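Local coordinates for glial cell-derived neurotrophic factor (Rattus norvegicus, PDB 1AGQ), which acts as a secreted cystine-knot growth factor of the TGF-beta-like superfamily, supporting neurons and probably signalling as a dimer through cell-surface receptors, at residues B[49-54]-B[60-65]; B[65-70]-B[107-112]; B[112-115]-B[121-124]. All blocks are in the same frame, centred on the assembly; numbering follows the deposited sequence.

Interaction 1. Residues B[49-54]-B[60-65]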
ATOM      1  N   LEU B  49      22.036   0.987  -3.510  1.00 31.23           N
ATOM      2  CA  LEU B  49      22.938   1.437  -4.559  1.00 31.16           C
ATOM      3  C   LEU B  49      24.145   2.159  -3.986  1.00 32.64           C
ATOM      4  O   LEU B  49      24.169   2.540  -2.826  1.00 27.39           O
ATOM      5  CB  LEU B  49      22.220   2.406  -5.504  1.00 29.16           C
ATOM      6  CG  LEU B  49      20.954   2.005  -6.284  1.00 27.90           C
ATOM      7  CD1 LEU B  49      20.314   3.251  -6.856  1.00 32.63           C
ATOM      8  CD2 LEU B  49      21.302   1.036  -7.389  1.00 33.31           C
ATOM      9  N   ASN B  50      25.157   2.336  -4.825  1.00 35.54           N
ATOM     10  CA  ASN B  50      26.333   3.088  -4.427  1.00 32.45           C
ATOM     11  C   ASN B  50      25.989   4.464  -4.956  1.00 25.75           C
ATOM     12  O   ASN B  50      25.403   4.584  -6.019  1.00 25.21           O
ATOM     13  CB  ASN B  50      27.580   2.577  -5.150  1.00 34.46           C
ATOM     14  CG  ASN B  50      27.922   1.161  -4.769  1.00 28.68           C
ATOM     15  OD1 ASN B  50      28.117   0.313  -5.657  1.00 46.54           O
ATOM     16  ND2 ASN B  50      27.998   0.879  -3.494  1.00 27.13           N
ATOM     17  N   VAL B  51      26.344   5.510  -4.230  1.00 26.40           N
ATOM     18  CA  VAL B  51      26.057   6.835  -4.734  1.00 29.96           C
ATOM     19  C   VAL B  51      26.671   6.992  -6.131  1.00 34.92           C
ATOM     20  O   VAL B  51      26.186   7.772  -6.940  1.00 37.13           O
ATOM     21  CB  VAL B  51      26.594   7.895  -3.779  1.00 27.13           C
ATOM     22  CG1 VAL B  51      26.567   9.274  -4.440  1.00 32.87           C
ATOM     23  CG2 VAL B  51      25.742   7.885  -2.522  1.00 24.50           C
ATOM     24  N   THR B  52      27.730   6.242  -6.420  1.00 34.96           N
ATOM     25  CA  THR B  52      28.331   6.326  -7.747  1.00 39.33           C
ATOM     26  C   THR B  52      27.418   5.662  -8.797  1.00 38.16           C
ATOM     27  O   THR B  52      27.552   5.918  -9.987  1.00 47.47           O
ATOM     28  CB  THR B  52      29.757   5.690  -7.762  1.00 39.16           C
ATOM     29  OG1 THR B  52      29.717   4.351  -7.240  1.00 41.81           O
ATOM     30  CG2 THR B  52      30.694   6.509  -6.898  1.00 34.90           C
ATOM     31  N   ASP B  53      26.477   4.826  -8.355  1.00 41.14           N
ATOM     32  CA  ASP B  53      25.531   4.161  -9.267  1.00 45.93           C
ATOM     33  C   ASP B  53      24.488   5.159  -9.802  1.00 47.13           C
ATOM     34  O   ASP B  53      23.828   4.895 -10.805  1.00 52.27           O
ATOM     35  CB  ASP B  53      24.746   3.042  -8.556  1.00 41.07           C
ATOM     36  CG  ASP B  53      25.557   1.779  -8.319  1.00 54.32           C
ATOM     37  OD1 ASP B  53      26.450   1.457  -9.131  1.00 49.66           O
ATOM     38  OD2 ASP B  53      25.282   1.097  -7.305  1.00 35.27           O
ATOM     39  N   LEU B  54      24.327   6.294  -9.119  1.00 46.87           N
ATOM     40  CA  LEU B  54      23.330   7.289  -9.506  1.00 40.03           C
ATOM     41  C   LEU B  54      23.637   8.120 -10.739  1.00 47.03           C
ATOM     42  O   LEU B  54      22.769   8.855 -11.226  1.00 44.74           O
ATOM     43  CB  LEU B  54      23.056   8.226  -8.338  1.00 38.11           C
ATOM     44  CG  LEU B  54      22.844   7.571  -6.971  1.00 35.05           C
ATOM     45  CD1 LEU B  54      22.649   8.666  -5.932  1.00 40.19           C
ATOM     46  CD2 LEU B  54      21.645   6.624  -7.001  1.00 33.43           C
ATOM     47  N   THR B  60      32.739   8.768  -4.683  1.00 36.24           N
ATOM     48  CA  THR B  60      32.627   8.447  -3.259  1.00 30.02           C
ATOM     49  C   THR B  60      32.310   6.963  -3.038  1.00 31.46           C
ATOM     50  O   THR B  60      31.950   6.248  -3.968  1.00 35.57           O
ATOM     51  CB  THR B  60      31.484   9.279  -2.593  1.00 27.46           C
ATOM     52  OG1 THR B  60      31.339   8.889  -1.222  1.00 37.23           O
ATOM     53  CG2 THR B  60      30.169   9.031  -3.308  1.00 32.71           C
ATOM     54  N   LYS B  61      32.458   6.504  -1.797  1.00 33.21           N
ATOM     55  CA  LYS B  61      32.151   5.123  -1.431  1.00 35.96           C
ATOM     56  C   LYS B  61      30.771   5.106  -0.752  1.00 34.45           C
ATOM     57  O   LYS B  61      30.282   4.066  -0.321  1.00 35.69           O
ATOM     58  CB  LYS B  61      33.195   4.577  -0.458  1.00 40.86           C
ATOM     59  N   GLU B  62      30.154   6.274  -0.672  1.00 28.86           N
ATOM     60  CA  GLU B  62      28.847   6.405  -0.043  1.00 31.03           C
ATOM     61  C   GLU B  62      27.830   5.463  -0.707  1.00 25.69           C
ATOM     62  O   GLU B  62      27.844   5.273  -1.920  1.00 27.95           O
ATOM     63  CB  GLU B  62      28.391   7.857  -0.152  1.00 31.07           C
ATOM     64  CG  GLU B  62      27.239   8.239   0.770  1.00 37.50           C
ATOM     65  CD  GLU B  62      27.689   8.464   2.206  1.00 49.71           C
ATOM     66  OE1 GLU B  62      28.918   8.529   2.442  1.00 45.25           O
ATOM     67  OE2 GLU B  62      26.818   8.574   3.100  1.00 38.26           O
ATOM     68  N   GLU B  63      26.987   4.842   0.106  1.00 27.96           N
ATOM     69  CA  GLU B  63      25.951   3.940  -0.398  1.00 30.21           C
ATOM     70  C   GLU B  63      24.630   4.459   0.127  1.00 30.98           C
ATOM     71  O   GLU B  63      24.598   5.273   1.050  1.00 34.16           O
ATOM     72  CB  GLU B  63      26.137   2.526   0.143  1.00 29.52           C
ATOM     73  CG  GLU B  63      27.449   1.883  -0.236  1.00 42.12           C
ATOM     74  CD  GLU B  63      27.506   0.419   0.142  1.00 48.49           C
ATOM     75  OE1 GLU B  63      26.799   0.013   1.093  1.00 58.90           O
ATOM     76  OE2 GLU B  63      28.264  -0.323  -0.517  1.00 63.16           O
ATOM     77  N   LEU B  64      23.534   3.970  -0.438  1.00 28.95           N
ATOM     78  CA  LEU B  64      22.247   4.393   0.032  1.00 30.13           C
ATOM     79  C   LEU B  64      21.179   3.442  -0.443  1.00 24.49           C
ATOM     80  O   LEU B  64      21.381   2.655  -1.378  1.00 25.88           O
ATOM     81  CB  LEU B  64      21.932   5.811  -0.480  1.00 27.36           C
ATOM     82  CG  LEU B  64      21.423   5.880  -1.923  1.00 29.62           C
ATOM     83  CD1 LEU B  64      20.704   7.200  -2.187  1.00 33.77           C
ATOM     84  CD2 LEU B  64      22.602   5.719  -2.857  1.00 30.95           C
ATOM     85  N   ILE B  65      20.057   3.481   0.262  1.00 24.82           N
ATOM     86  CA  ILE B  65      18.910   2.697  -0.137  1.00 22.84           C
ATOM     87  C   ILE B  65      18.100   3.739  -0.936  1.00 21.86           C
ATOM     88  O   ILE B  65      17.608   4.712  -0.370  1.00 27.26           O
ATOM     89  CB  ILE B  65      18.066   2.253   1.063  1.00 26.95           C
ATOM     90  CG1 ILE B  65      18.906   1.431   2.046  1.00 29.30           C
ATOM     91  CG2 ILE B  65      16.904   1.435   0.563  1.00 23.08           C
ATOM     92  CD1 ILE B  65      19.421   0.137   1.458  1.00 38.00           C
TER
HETATM   93  O   HOH W   1      29.389   5.009  -4.276  1.00 31.00           O
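V51 meets E62 and T60 where the hairpin of strands 43-50 and 63-70 opens into its loop. The V51 N-H gives a nearly straight bond to E62 O, 2.8 Å long, with the donor tilted 31° from the carbonyl plane. V51 CG2 lies alongside the E62 side chain, 3.6 Å from E62 CB. The other branch, V51 CG1, is placed anti to the backbone N (chi1 168°) and reaches T60 CG2 at 3.8 Å. L64 CD2 packs 3.8 Å from V51 CG2; L49 CB and L54 CD1 lie farther from the same L64 methyl.

Next come L49 and L64, an antiparallel hydrogen-bonded pair. L49 N binds L64 O at 2.8 Å, and L64 N returns a bond to L49 O. On the other face N50 and E63 run side by side, their amide and carboxylate planes 40° apart.

The loop ends are fixed by their own bonds. D53 OD2 accepts from N50 N, met from above the carboxylate plane. T60 OG1 accepts from E62 N at 2.9 Å, an ST turn. A water takes the T52 N-H and donates to T60 O and E62 O, so E62 O holds two donors. Replacing T60 by alanine removes both OG1 and CG2, which would probably leave E62 N without its turn acceptor and V51 CG1 with a gap beside it.

F114 and Y58 pack against V51, and L87 of the second subunit packs against L49. The chemistry thus divides: polar bonds fix the backbone of the hairpin end, while V51, L64 and the T60 methyl pack an apolar face.

Interaction 2. Residues B[65-70]-B[107-112]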
ATOM      1  N   ILE B  65      20.057   3.481   0.262  1.00 24.82           N
ATOM      2  CA  ILE B  65      18.910   2.697  -0.137  1.00 22.84           C
ATOM      3  C   ILE B  65      18.100   3.739  -0.936  1.00 21.86           C
ATOM      4  O   ILE B  65      17.608   4.712  -0.370  1.00 27.26           O
ATOM      5  CB  ILE B  65      18.066   2.253   1.063  1.00 26.95           C
ATOM      6  CG1 ILE B  65      18.906   1.431   2.046  1.00 29.30           C
ATOM      7  CG2 ILE B  65      16.904   1.435   0.563  1.00 23.08           C
ATOM      8  CD1 ILE B  65      19.421   0.137   1.458  1.00 38.00           C
ATOM      9  N   PHE B  66      18.013   3.579  -2.248  1.00 20.45           N
ATOM     10  CA  PHE B  66      17.254   4.529  -3.039  1.00 22.85           C
ATOM     11  C   PHE B  66      15.849   3.941  -3.134  1.00 21.54           C
ATOM     12  O   PHE B  66      15.696   2.745  -3.367  1.00 20.24           O
ATOM     13  CB  PHE B  66      17.873   4.672  -4.424  1.00 21.19           C
ATOM     14  CG  PHE B  66      16.978   5.359  -5.422  1.00 17.46           C
ATOM     15  CD1 PHE B  66      16.776   6.729  -5.362  1.00 25.55           C
ATOM     16  CD2 PHE B  66      16.323   4.625  -6.408  1.00 23.73           C
ATOM     17  CE1 PHE B  66      15.933   7.364  -6.262  1.00 23.53           C
ATOM     18  CE2 PHE B  66      15.471   5.261  -7.313  1.00 25.32           C
ATOM     19  CZ  PHE B  66      15.280   6.629  -7.234  1.00 23.37           C
ATOM     20  N   ARG B  67      14.829   4.765  -2.919  1.00 22.81           N
ATOM     21  CA  ARG B  67      13.461   4.268  -3.024  1.00 21.76           C
ATOM     22  C   ARG B  67      12.679   5.074  -4.043  1.00 19.96           C
ATOM     23  O   ARG B  67      12.826   6.278  -4.144  1.00 20.23           O
ATOM     24  CB  ARG B  67      12.773   4.311  -1.663  1.00 18.64           C
ATOM     25  CG  ARG B  67      13.525   3.463  -0.654  1.00 21.02           C
ATOM     26  CD  ARG B  67      12.678   3.213   0.572  1.00 27.39           C
ATOM     27  NE  ARG B  67      12.527   4.427   1.365  1.00 31.79           N
ATOM     28  CZ  ARG B  67      12.073   4.432   2.612  1.00 44.44           C
ATOM     29  NH1 ARG B  67      11.727   3.285   3.181  1.00 39.40           N
ATOM     30  NH2 ARG B  67      11.998   5.567   3.305  1.00 36.97           N
ATOM     31  N   TYR B  68      11.886   4.369  -4.840  1.00 21.30           N
ATOM     32  CA  TYR B  68      11.105   5.029  -5.863  1.00 22.04           C
ATOM     33  C   TYR B  68       9.680   4.515  -5.817  1.00 25.95           C
ATOM     34  O   TYR B  68       9.426   3.435  -5.286  1.00 18.14           O
ATOM     35  CB  TYR B  68      11.726   4.792  -7.245  1.00 17.63           C
ATOM     36  CG  TYR B  68      11.743   3.357  -7.701  1.00 24.19           C
ATOM     37  CD1 TYR B  68      12.765   2.501  -7.314  1.00 17.23           C
ATOM     38  CD2 TYR B  68      10.761   2.861  -8.566  1.00 24.57           C
ATOM     39  CE1 TYR B  68      12.827   1.182  -7.778  1.00 16.42           C
ATOM     40  CE2 TYR B  68      10.817   1.529  -9.038  1.00 28.19           C
ATOM     41  CZ  TYR B  68      11.853   0.700  -8.639  1.00 23.37           C
ATOM     42  OH  TYR B  68      11.908  -0.626  -9.059  1.00 21.50           O
ATOM     43  N   CYS B  69       8.773   5.311  -6.380  1.00 22.59           N
ATOM     44  CA  CYS B  69       7.343   5.028  -6.427  1.00 24.53           C
ATOM     45  C   CYS B  69       6.913   4.619  -7.830  1.00 31.48           C
ATOM     46  O   CYS B  69       7.354   5.195  -8.840  1.00 26.69           O
ATOM     47  CB  CYS B  69       6.576   6.288  -6.012  1.00 21.85           C
ATOM     48  SG  CYS B  69       6.978   6.891  -4.357  1.00 28.23           S
ATOM     49  N   SER B  70       6.058   3.610  -7.898  1.00 26.91           N
ATOM     50  CA  SER B  70       5.556   3.141  -9.175  1.00 33.17           C
ATOM     51  C   SER B  70       4.312   2.298  -8.960  1.00 29.79           C
ATOM     52  O   SER B  70       4.133   1.701  -7.902  1.00 30.96           O
ATOM     53  CB  SER B  70       6.630   2.336  -9.911  1.00 31.35           C
ATOM     54  OG  SER B  70       6.902   1.108  -9.263  1.00 28.01           O
ATOM     55  N   ALA B 107       6.344  12.212  -0.121  1.00 26.72           N
ATOM     56  CA  ALA B 107       7.288  12.565   0.932  1.00 31.31           C
ATOM     57  C   ALA B 107       8.656  12.043   0.485  1.00 33.37           C
ATOM     58  O   ALA B 107       8.747  11.019  -0.192  1.00 26.58           O
ATOM     59  CB  ALA B 107       6.877  11.926   2.239  1.00 36.84           C
ATOM     60  N   PHE B 108       9.712  12.753   0.860  1.00 32.28           N
ATOM     61  CA  PHE B 108      11.066  12.364   0.467  1.00 30.63           C
ATOM     62  C   PHE B 108      11.918  12.017   1.689  1.00 32.31           C
ATOM     63  O   PHE B 108      11.688  12.508   2.805  1.00 28.14           O
ATOM     64  CB  PHE B 108      11.729  13.512  -0.321  1.00 25.86           C
ATOM     65  CG  PHE B 108      11.207  13.675  -1.723  1.00 36.87           C
ATOM     66  CD1 PHE B 108      11.698  12.894  -2.764  1.00 33.02           C
ATOM     67  CD2 PHE B 108      10.193  14.604  -2.002  1.00 36.71           C
ATOM     68  CE1 PHE B 108      11.195  13.022  -4.068  1.00 32.06           C
ATOM     69  CE2 PHE B 108       9.686  14.737  -3.302  1.00 33.71           C
ATOM     70  CZ  PHE B 108      10.185  13.946  -4.335  1.00 35.41           C
ATOM     71  N   ASP B 109      12.899  11.148   1.486  1.00 33.58           N
ATOM     72  CA  ASP B 109      13.784  10.769   2.572  1.00 30.60           C
ATOM     73  C   ASP B 109      14.503  12.051   2.975  1.00 29.69           C
ATOM     74  O   ASP B 109      14.503  13.035   2.231  1.00 27.78           O
ATOM     75  CB  ASP B 109      14.817   9.735   2.100  1.00 32.71           C
ATOM     76  CG  ASP B 109      14.281   8.321   2.091  1.00 34.24           C
ATOM     77  OD1 ASP B 109      13.400   7.988   2.918  1.00 31.64           O
ATOM     78  OD2 ASP B 109      14.744   7.527   1.250  1.00 39.25           O
ATOM     79  N   ASP B 110      15.134  12.041   4.138  1.00 32.05           N
ATOM     80  CA  ASP B 110      15.852  13.218   4.591  1.00 37.60           C
ATOM     81  C   ASP B 110      17.070  13.464   3.707  1.00 33.15           C
ATOM     82  O   ASP B 110      17.599  12.537   3.082  1.00 31.70           O
ATOM     83  CB  ASP B 110      16.302  13.044   6.049  1.00 40.37           C
ATOM     84  CG  ASP B 110      15.124  12.958   7.019  1.00 53.18           C
ATOM     85  OD1 ASP B 110      14.184  13.766   6.890  1.00 52.61           O
ATOM     86  OD2 ASP B 110      15.137  12.086   7.914  1.00 57.01           O
ATOM     87  N   ASP B 111      17.486  14.729   3.646  1.00 30.87           N
ATOM     88  CA  ASP B 111      18.662  15.137   2.880  1.00 37.36           C
ATOM     89  C   ASP B 111      19.823  14.211   3.269  1.00 31.70           C
ATOM     90  O   ASP B 111      19.934  13.817   4.430  1.00 35.04           O
ATOM     91  CB  ASP B 111      19.038  16.584   3.230  1.00 36.80           C
ATOM     92  CG  ASP B 111      18.042  17.602   2.686  1.00 48.82           C
ATOM     93  OD1 ASP B 111      17.132  17.216   1.936  1.00 41.93           O
ATOM     94  OD2 ASP B 111      18.179  18.810   3.015  1.00 45.75           O
ATOM     95  N   LEU B 112      20.656  13.847   2.297  1.00 28.72           N
ATOM     96  CA  LEU B 112      21.812  12.990   2.550  1.00 29.43           C
ATOM     97  C   LEU B 112      23.035  13.886   2.332  1.00 33.05           C
ATOM     98  O   LEU B 112      23.218  14.429   1.240  1.00 27.48           O
ATOM     99  CB  LEU B 112      21.844  11.801   1.568  1.00 24.19           C
ATOM    100  CG  LEU B 112      23.196  11.074   1.502  1.00 34.61           C
ATOM    101  CD1 LEU B 112      23.564  10.547   2.875  1.00 41.86           C
ATOM    102  CD2 LEU B 112      23.132   9.945   0.497  1.00 21.75           C
TER
HETATM  103  O   HOH W   2      15.760   4.927   1.988  1.00 32.29           O
HETATM  104  O   HOH W   3      17.657   7.305   1.072  1.00 34.83           O
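R67 and D109 form a salt bridge between strand 63-70 and the loop after strand 103-108. R67 NH2 donates to D109 OD1 at 2.8 Å, with an angle of 149° at the hydrogen. D109 OD1 uses its syn lone pair, on the side of its other oxygen. D109 OD1 lies at the guanidinium edge, somewhat out of its plane, and the guanidinium and carboxylate planes are tilted 24° from each other. This is a single-bond bridge rather than a paired one: R67 NE stays 3.8 Å from D109 OD2 and gives its hydrogen to A129 O instead. The R67 chain bends at chi3 (-71°), which turns the guanidinium toward both acceptors.

The second carboxylate oxygen is also engaged. D109 OD2 accepts from S128 OG, and two waters lie 2.9 Å from it. Each of these waters is 3.0 Å from I65 O. Both are placed to donate to I65 O and D109 OD2, although they have more acceptors in reach than protons. They connect I65 O and D109 OD2, which are 4.3 Å apart. S128 OG also accepts from R67 N, so one serine hydroxyl links the backbone of R67 to the carboxylate that its side chain binds.

The surface buried between the two segments is small, and the link is mainly polar. Farther along strand 63-70, C69 is joined to C132 by a disulfide, and Y80 OH of the second subunit bonds C69 N. The salt bridge therefore joins strand 63-70 to the loop after strand 103-108, two residues along the strand from C69, whose disulfide belongs to the cystine-knot fold of the TGF-beta superfamily.

Interaction 3. Residues B[112-115]-B[121-124]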
ATOM      1  N   LEU B 112      20.656  13.847   2.297  1.00 28.72           N
ATOM      2  CA  LEU B 112      21.812  12.990   2.550  1.00 29.43           C
ATOM      3  C   LEU B 112      23.035  13.886   2.332  1.00 33.05           C
ATOM      4  O   LEU B 112      23.218  14.429   1.240  1.00 27.48           O
ATOM      5  CB  LEU B 112      21.844  11.801   1.568  1.00 24.19           C
ATOM      6  CG  LEU B 112      23.196  11.074   1.502  1.00 34.61           C
ATOM      7  CD1 LEU B 112      23.564  10.547   2.875  1.00 41.86           C
ATOM      8  CD2 LEU B 112      23.132   9.945   0.497  1.00 21.75           C
ATOM      9  N   SER B 113      23.828  14.067   3.388  1.00 31.49           N
ATOM     10  CA  SER B 113      25.045  14.887   3.358  1.00 29.27           C
ATOM     11  C   SER B 113      26.220  13.922   3.385  1.00 26.41           C
ATOM     12  O   SER B 113      26.179  12.905   4.088  1.00 27.76           O
ATOM     13  CB  SER B 113      25.138  15.762   4.613  1.00 28.32           C
ATOM     14  OG  SER B 113      24.289  16.881   4.539  1.00 47.51           O
ATOM     15  N   PHE B 114      27.263  14.228   2.625  1.00 24.48           N
ATOM     16  CA  PHE B 114      28.441  13.368   2.639  1.00 24.95           C
ATOM     17  C   PHE B 114      29.620  14.106   2.045  1.00 22.13           C
ATOM     18  O   PHE B 114      29.463  15.136   1.366  1.00 21.54           O
ATOM     19  CB  PHE B 114      28.192  12.045   1.872  1.00 25.56           C
ATOM     20  CG  PHE B 114      27.953  12.222   0.398  1.00 34.66           C
ATOM     21  CD1 PHE B 114      26.677  12.511  -0.086  1.00 34.43           C
ATOM     22  CD2 PHE B 114      29.006  12.111  -0.514  1.00 25.37           C
ATOM     23  CE1 PHE B 114      26.453  12.689  -1.449  1.00 38.96           C
ATOM     24  CE2 PHE B 114      28.786  12.289  -1.883  1.00 32.05           C
ATOM     25  CZ  PHE B 114      27.508  12.577  -2.347  1.00 31.39           C
ATOM     26  N   LEU B 115      30.814  13.609   2.343  1.00 22.83           N
ATOM     27  CA  LEU B 115      32.010  14.202   1.786  1.00 21.32           C
ATOM     28  C   LEU B 115      32.460  13.181   0.744  1.00 23.01           C
ATOM     29  O   LEU B 115      32.417  11.965   0.995  1.00 29.97           O
ATOM     30  CB  LEU B 115      33.081  14.429   2.872  1.00 22.40           C
ATOM     31  CG  LEU B 115      32.755  15.362   4.057  1.00 26.54           C
ATOM     32  CD1 LEU B 115      33.984  15.512   4.947  1.00 24.91           C
ATOM     33  CD2 LEU B 115      32.313  16.734   3.560  1.00 27.67           C
ATOM     34  N   TYR B 121      32.141  18.603   0.189  1.00 23.47           N
ATOM     35  CA  TYR B 121      30.826  18.420   0.784  1.00 27.05           C
ATOM     36  C   TYR B 121      29.723  18.459  -0.273  1.00 29.29           C
ATOM     37  O   TYR B 121      29.730  19.310  -1.161  1.00 27.39           O
ATOM     38  CB  TYR B 121      30.574  19.516   1.827  1.00 20.66           C
ATOM     39  CG  TYR B 121      29.170  19.505   2.395  1.00 23.69           C
ATOM     40  CD1 TYR B 121      28.121  20.127   1.718  1.00 25.37           C
ATOM     41  CD2 TYR B 121      28.895  18.893   3.606  1.00 22.87           C
ATOM     42  CE1 TYR B 121      26.829  20.129   2.253  1.00 27.53           C
ATOM     43  CE2 TYR B 121      27.622  18.891   4.144  1.00 23.24           C
ATOM     44  CZ  TYR B 121      26.596  19.513   3.459  1.00 25.50           C
ATOM     45  OH  TYR B 121      25.330  19.514   4.018  1.00 38.01           O
ATOM     46  N   HIS B 122      28.782  17.520  -0.176  1.00 24.76           N
ATOM     47  CA  HIS B 122      27.662  17.445  -1.105  1.00 26.23           C
ATOM     48  C   HIS B 122      26.416  17.072  -0.327  1.00 27.15           C
ATOM     49  O   HIS B 122      26.493  16.369   0.686  1.00 22.58           O
ATOM     50  CB  HIS B 122      27.879  16.348  -2.143  1.00 27.33           C
ATOM     51  CG  HIS B 122      29.063  16.563  -3.020  1.00 31.51           C
ATOM     52  ND1 HIS B 122      29.081  17.503  -4.029  1.00 31.86           N
ATOM     53  CD2 HIS B 122      30.248  15.911  -3.091  1.00 29.47           C
ATOM     54  CE1 HIS B 122      30.231  17.420  -4.680  1.00 34.36           C
ATOM     55  NE2 HIS B 122      30.953  16.462  -4.129  1.00 29.91           N
ATOM     56  N   ILE B 123      25.258  17.529  -0.800  1.00 24.61           N
ATOM     57  CA  ILE B 123      23.996  17.176  -0.144  1.00 26.70           C
ATOM     58  C   ILE B 123      23.003  16.776  -1.243  1.00 22.42           C
ATOM     59  O   ILE B 123      22.915  17.422  -2.294  1.00 31.67           O
ATOM     60  CB  ILE B 123      23.439  18.364   0.714  1.00 29.41           C
ATOM     61  CG1 ILE B 123      22.079  17.998   1.316  1.00 32.57           C
ATOM     62  CG2 ILE B 123      23.296  19.614  -0.141  1.00 36.43           C
ATOM     63  CD1 ILE B 123      21.718  18.812   2.524  1.00 31.60           C
ATOM     64  N   LEU B 124      22.322  15.664  -1.037  1.00 27.08           N
ATOM     65  CA  LEU B 124      21.310  15.215  -1.984  1.00 28.94           C
ATOM     66  C   LEU B 124      20.006  15.563  -1.276  1.00 28.08           C
ATOM     67  O   LEU B 124      19.803  15.188  -0.120  1.00 33.37           O
ATOM     68  CB  LEU B 124      21.409  13.710  -2.213  1.00 29.06           C
ATOM     69  CG  LEU B 124      22.754  13.227  -2.762  1.00 39.35           C
ATOM     70  CD1 LEU B 124      22.709  11.719  -2.926  1.00 34.93           C
ATOM     71  CD2 LEU B 124      23.046  13.912  -4.084  1.00 41.98           C
TER
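The antiparallel beta hairpin of strands 112-115 and 121-124 carries this contact. Its strands run at 159° to each other. Two hydrogen-bonded pairs, L112 with L124 and F114 with H122, hold the ladder through four backbone bonds. The shortest joins L124 N to L112 O at 2.7 Å.

One face carries F114, H122, L112 and L124. The H122 CB methylene sits over the F114 ring in a CH-pi contact, 4.1 Å from the ring centroid and offset toward the rim. At the edge of the same ring, in its plane, L124 CG comes within 4.0 Å of F114 CE1. F114 CG stands between its backbone N and carbonyl carbon (chi1 65°), which swings the ring across toward strand 121-124. L112 and L124 lie side by side, with L112 CD2 3.9 Å from L124 CD1. The H122 imidazole meets the F114 ring obliquely and bonds D116 through NE2.

The opposite face is more exposed. Y121 has CG anti to the backbone N (chi1 174°), and its ring runs along the strand until Y121 OH meets S113 OG at 2.9 Å, a hydrogen bond in which either hydroxyl may donate. L115 CD2 packs at 3.7 Å from Y121 CB and comes at the edge of the tyrosine ring.

Y58, from the loop between strands 43-50 and 63-70, makes edge-to-face contacts with both F114 and H122 and touches L124. E62 leans on F114. M79 of the second subunit, at the start of its helix 79-89, packs against L124, so the face carrying F114 and L124 meets both the neighbouring hairpin and the partner chain.

Interactions 1 and 3 are hairpin contacts, each partly buried and built on backbone ladders with apolar packing. Interaction 2 is a surface contact between loop and strand, made by charge and water. Interactions 1 and 2 share I65 and strand 63-70, with the salt bridge two residues past the shared residue. Interactions 2 and 3 share L112, where the loop from D109 runs into the second hairpin. Interactions 1 and 3 touch directly. The two hairpins therefore meet through packing contacts at their far ends, of the T60 methyl and the E62 carboxylate on F114, and through polar links nearer the knot.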